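Local structure of carbon monoxide dehydrogenase (Thermococcus sp. AM4, 6T7J) at residues L137-T141 / E142-E146; Q342-M345 / P346-D350. The protein catalyses the oxidation of carbon monoxide to carbon dioxide, passing on the electrons through iron-sulfur clusters, and is seen here without nickel in its cluster C. All blocks are in the same frame, centred on the assembly; numbering follows the deposited sequence.

How the contacts relate
Following the chain from its N terminus, contact 1 comes first: residues 137-146 form the turn between helix 127-136 and helix 146-162, so that closing it joins two neighbouring helices at the protein surface, its centre about 32 Å from the centre of the chain. Contact 2 comes later and deeper. Residues 342-350 lead from strand 336-339 of a parallel sheet into helix 347-352, with Cys-343 binding the broken cluster on the way. Each contact closes a bend of only a few residues. Contact 1 and contact 2 lie in series, neither nesting nor crossing, their centres about 44 Å apart and their nearest atoms about 21 Å apart, in separate parts of the fold.

Contact 1 (L137-T141 / E142-E146); sequences LGIST and EGKDE
Lys-144 folds back over the turn to meet the backbone carbonyls of Thr-141 and Ser-140, and its long side chain can be followed atom by atom. Lys-144 CB lies 3.5 Å from Thr-141 O, and Lys-144 CG remains near that oxygen at 4.0 Å. CG stands beside the backbone N (chi1 -64°), which starts the chain back toward the preceding residues; from there it runs fully extended. Next it passes alongside the neighbouring carbonyl, with CD and CE of Lys-144 each 3.3 Å from Ser-140 O. At the tip, Lys-144 NZ gives a hydrogen bond of 2.8 Å to Ser-140 O, meeting it at a C=O...N angle of 146° and tilted 18° from the carbonyl plane. The CG2 methyl of Ile-139 lies 4.2 Å from Lys-144 NZ, while the rest of that side chain turns inward onto the helices. NZ also forms a salt bridge with Glu-152 of helix 146-162, so the ammonium is held between a main-chain oxygen and a carboxylate. Lysine suits this place because its long chain carries a cationic end to both the carbonyl and the carboxylate.

Thr-141 O faces the start of the lysine and accepts a weak bond from Lys-144 N at 3.4 Å. The threonine hydroxyl OG1 turns elsewhere, hydrogen-bonding Glu-135 of helix 127-136, and so ties the turn to the helix before it. On the outer side, Ser-140 and Glu-142 are small or charged residues fit for solvent.

Two glycines shape the path by taking positive phi: Gly-138 is the C-prime residue of the Schellman motif ending helix 127-136, and Gly-143 is the third residue of the turn. With Asp-145 as N-cap of helix 146-162, the loop connects the two helices through a type II beta turn, Thr-141 to Lys-144.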
loop_
_atom_site.group_PDB
_atom_site.type_symbol
_atom_site.label_atom_id
_atom_site.label_comp_id
_atom_site.label_asym_id
_atom_site.label_seq_id
_atom_site.Cartn_x
_atom_site.Cartn_y
_atom_site.Cartn_z
ATOM N N LEU A 137 -24.236 -11.189 12.422
ATOM C CA LEU A 137 -23.877 -9.781 12.322
ATOM C C LEU A 137 -25.041 -8.852 12.653
ATOM O O LEU A 137 -24.952 -7.647 12.396
ATOM C CB LEU A 137 -23.322 -9.479 10.929
ATOM C CG LEU A 137 -22.223 -10.445 10.476
ATOM C CD1 LEU A 137 -22.154 -10.487 8.962
ATOM C CD2 LEU A 137 -20.868 -10.078 11.065
ATOM N N GLY A 138 -26.120 -9.381 13.226
ATOM C CA GLY A 138 -27.198 -8.554 13.732
ATOM C C GLY A 138 -28.359 -8.330 12.793
ATOM O O GLY A 138 -29.104 -7.361 12.977
ATOM N N ILE A 139 -28.550 -9.193 11.800
ATOM C CA ILE A 139 -29.620 -9.047 10.820
ATOM C C ILE A 139 -30.672 -10.110 11.105
ATOM O O ILE A 139 -30.374 -11.311 11.082
ATOM C CB ILE A 139 -29.090 -9.160 9.382
ATOM C CG1 ILE A 139 -28.098 -8.029 9.090
ATOM C CG2 ILE A 139 -30.240 -9.150 8.382
ATOM C CD1 ILE A 139 -27.134 -8.333 7.968
ATOM N N SER A 140 -31.899 -9.670 11.378
ATOM C CA SER A 140 -32.995 -10.603 11.591
ATOM C C SER A 140 -33.402 -11.243 10.270
ATOM O O SER A 140 -33.535 -10.565 9.248
ATOM C CB SER A 140 -34.191 -9.890 12.223
ATOM O OG SER A 140 -35.264 -10.790 12.440
ATOM N N THR A 141 -33.606 -12.560 10.298
ATOM C CA THR A 141 -33.877 -13.321 9.085
ATOM C C THR A 141 -35.346 -13.668 8.890
ATOM O O THR A 141 -35.774 -13.857 7.747
ATOM C CB THR A 141 -33.068 -14.623 9.079
ATOM O OG1 THR A 141 -33.316 -15.349 10.291
ATOM C CG2 THR A 141 -31.581 -14.328 8.956
ATOM N N GLU A 142 -36.128 -13.768 9.962
ATOM C CA GLU A 142 -37.473 -14.309 9.830
ATOM C C GLU A 142 -38.398 -13.312 9.144
ATOM O O GLU A 142 -38.293 -12.097 9.339
ATOM C CB GLU A 142 -38.028 -14.712 11.196
ATOM C CG GLU A 142 -38.251 -13.582 12.180
ATOM C CD GLU A 142 -39.048 -14.037 13.389
ATOM O OE1 GLU A 142 -40.193 -14.504 13.205
ATOM O OE2 GLU A 142 -38.527 -13.940 14.519
ATOM N N GLY A 143 -39.303 -13.840 8.322
ATOM C CA GLY A 143 -40.213 -13.030 7.543
ATOM C C GLY A 143 -39.636 -12.460 6.266
ATOM O O GLY A 143 -40.346 -11.730 5.562
ATOM N N LYS A 144 -38.384 -12.771 5.937
ATOM C CA LYS A 144 -37.705 -12.173 4.799
ATOM C C LYS A 144 -37.369 -13.227 3.753
ATOM O O LYS A 144 -37.074 -14.382 4.076
ATOM C CB LYS A 144 -36.419 -11.461 5.234
ATOM C CG LYS A 144 -36.648 -10.283 6.159
ATOM C CD LYS A 144 -35.334 -9.717 6.660
ATOM C CE LYS A 144 -35.563 -8.542 7.593
ATOM N NZ LYS A 144 -34.291 -8.056 8.192
ATOM N N ASP A 145 -37.420 -12.808 2.491
ATOM C CA ASP A 145 -36.972 -13.642 1.389
ATOM C C ASP A 145 -35.463 -13.860 1.477
ATOM O O ASP A 145 -34.737 -13.105 2.131
ATOM C CB ASP A 145 -37.342 -12.994 0.054
ATOM C CG ASP A 145 -37.137 -13.923 -1.124
ATOM O OD1 ASP A 145 -37.338 -15.144 -0.962
ATOM O OD2 ASP A 145 -36.767 -13.434 -2.210
ATOM N N GLU A 146 -34.992 -14.918 0.810
ATOM C CA GLU A 146 -33.556 -15.187 0.770
ATOM C C GLU A 146 -32.788 -14.014 0.169
ATOM O O GLU A 146 -31.739 -13.614 0.689
ATOM C CB GLU A 146 -33.280 -16.462 -0.028
ATOM C CG GLU A 146 -34.288 -17.580 0.182
ATOM C CD GLU A 146 -34.019 -18.776 -0.714
ATOM O OE1 GLU A 146 -33.324 -18.607 -1.741
ATOM O OE2 GLU A 146 -34.502 -19.885 -0.392
#

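Contact 2 (Q342-M345 / P346-D350); sequences QCIM and PAIVD. With MSK (Broken Fe4S4 cluster), chain F.
Ile-348 packs against both Ile-344 and Met-345 where a strand-to-helix loop enters helix 347-352, part of a beta-alpha-beta crossover in a Rossmann-like parallel sheet. The CD1 methyl of Ile-348 meets Ile-344 CG2 at 3.6 Å, the two branched chains crossing at a slant. The other branch of Ile-348, CG2, lies 3.7 Å from Met-345 CB. CG1 of Ile-348 sits between its own N and carbonyl carbon (chi1 75°), so both branches straddle Met-345 O, CG1 being 3.1 Å away. A beta-branched residue suits this spot, since one side chain can touch two neighbours at once.

The backbone sets the bend. Ile-348 N gives a hydrogen bond of 3.1 Å to Met-345 O, approaching from above the carbonyl plane, 58° out of it. Pro-346, with its restricted phi and no N-H to offer, suits the bend before Ile-348; its O receives Val-349 N. Met-345 runs extended away from the turn to pack on Phe-322 and helix 325-330.

Farther out, Gln-325 of helix 325-330 holds the loop, its amide bonding both Cys-343 O and Met-345 N. Gln-342 OE1 hydrogen-bonds Lys-559, which lines the cluster pocket together with Cys-343, and at the far end Asp-350 makes a salt bridge with Lys-74 of the second subunit. The loop thus links the subunit interface to the metal site, where Cys-343 SG binds the broken cluster, lying 2.3 Å from the iron FE4.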
loop_
_atom_site.group_PDB
_atom_site.type_symbol
_atom_site.label_atom_id
_atom_site.label_comp_id
_atom_site.label_asym_id
_atom_site.label_seq_id
_atom_site.Cartn_x
_atom_site.Cartn_y
_atom_site.Cartn_z
ATOM N N GLN A 342 -3.018 -13.103 -8.890
ATOM C CA GLN A 342 -2.273 -13.594 -7.731
ATOM C C GLN A 342 -1.474 -14.857 -8.037
ATOM O O GLN A 342 -2.037 -15.897 -8.396
ATOM C CB GLN A 342 -3.208 -13.822 -6.540
ATOM C CG GLN A 342 -3.739 -12.532 -5.937
ATOM C CD GLN A 342 -4.795 -12.774 -4.883
ATOM O OE1 GLN A 342 -4.771 -13.790 -4.188
ATOM N NE2 GLN A 342 -5.735 -11.841 -4.759
ATOM N N CYS A 343 -0.148 -14.750 -7.898
ATOM C CA CYS A 343 0.796 -15.860 -8.057
ATOM C C CYS A 343 0.768 -16.451 -9.465
ATOM O O CYS A 343 1.108 -17.620 -9.665
ATOM C CB CYS A 343 0.557 -16.955 -7.013
ATOM S SG CYS A 343 0.576 -16.380 -5.297
ATOM N N ILE A 344 0.371 -15.650 -10.451
ATOM C CA ILE A 344 0.505 -16.018 -11.856
ATOM C C ILE A 344 1.879 -15.534 -12.305
ATOM O O ILE A 344 2.076 -14.345 -12.559
ATOM C CB ILE A 344 -0.607 -15.418 -12.718
ATOM C CG1 ILE A 344 -1.978 -15.631 -12.071
ATOM C CG2 ILE A 344 -0.556 -16.006 -14.121
ATOM C CD1 ILE A 344 -2.357 -17.085 -11.901
ATOM N N MET A 345 2.833 -16.454 -12.392
ATOM C CA MET A 345 4.166 -16.115 -12.870
ATOM C C MET A 345 4.067 -15.499 -14.259
ATOM O O MET A 345 3.499 -16.127 -15.162
ATOM C CB MET A 345 5.057 -17.353 -12.928
ATOM C CG MET A 345 5.486 -17.907 -11.584
ATOM S SD MET A 345 6.706 -19.222 -11.795
ATOM C CE MET A 345 6.792 -19.888 -10.134
ATOM N N PRO A 346 4.576 -14.283 -14.473
ATOM C CA PRO A 346 4.638 -13.762 -15.848
ATOM C C PRO A 346 5.391 -14.688 -16.784
ATOM O O PRO A 346 5.053 -14.780 -17.974
ATOM C CB PRO A 346 5.352 -12.412 -15.680
ATOM C CG PRO A 346 5.110 -12.028 -14.247
ATOM C CD PRO A 346 5.074 -13.314 -13.479
ATOM N N ALA A 347 6.379 -15.416 -16.257
ATOM C CA ALA A 347 7.183 -16.320 -17.071
ATOM C C ALA A 347 6.338 -17.370 -17.781
ATOM O O ALA A 347 6.756 -17.888 -18.824
ATOM C CB ALA A 347 8.240 -17.002 -16.203
ATOM N N ILE A 348 5.157 -17.701 -17.246
ATOM C CA ILE A 348 4.324 -18.709 -17.895
ATOM C C ILE A 348 3.955 -18.297 -19.310
ATOM O O ILE A 348 3.644 -19.158 -20.138
ATOM C CB ILE A 348 3.047 -19.020 -17.079
ATOM C CG1 ILE A 348 2.022 -17.890 -17.209
ATOM C CG2 ILE A 348 3.390 -19.322 -15.628
ATOM C CD1 ILE A 348 0.652 -18.254 -16.688
ATOM N N VAL A 349 3.990 -16.999 -19.621
ATOM C CA VAL A 349 3.804 -16.588 -21.008
ATOM C C VAL A 349 5.008 -17.007 -21.842
ATOM O O VAL A 349 4.865 -17.686 -22.866
ATOM C CB VAL A 349 3.545 -15.074 -21.096
ATOM C CG1 VAL A 349 3.742 -14.584 -22.520
ATOM C CG2 VAL A 349 2.138 -14.762 -20.618
ATOM N N ASP A 350 6.211 -16.637 -21.392
ATOM C CA ASP A 350 7.439 -17.042 -22.073
ATOM C C ASP A 350 7.433 -18.530 -22.383
ATOM O O ASP A 350 7.539 -18.938 -23.545
ATOM C CB ASP A 350 8.648 -16.692 -21.216
ATOM C CG ASP A 350 9.009 -15.254 -21.314
ATOM O OD1 ASP A 350 9.131 -14.700 -22.422
ATOM O OD2 ASP A 350 9.143 -14.659 -20.253
HETATM S S1 MSK F . -1.488 -19.793 -4.404
HETATM S S3 MSK F . -0.212 -17.627 -2.008
HETATM S S4 MSK F . 1.944 -19.618 -3.787
HETATM S S5 MSK F . -0.426 -20.823 -1.584
HETATM FE FE1 MSK F . -3.106 -18.940 -3.075
HETATM FE FE2 MSK F . 0.291 -21.027 -3.553
HETATM FE FE3 MSK F . 1.302 -19.236 -1.742
HETATM FE FE4 MSK F . 0.231 -18.349 -4.066
#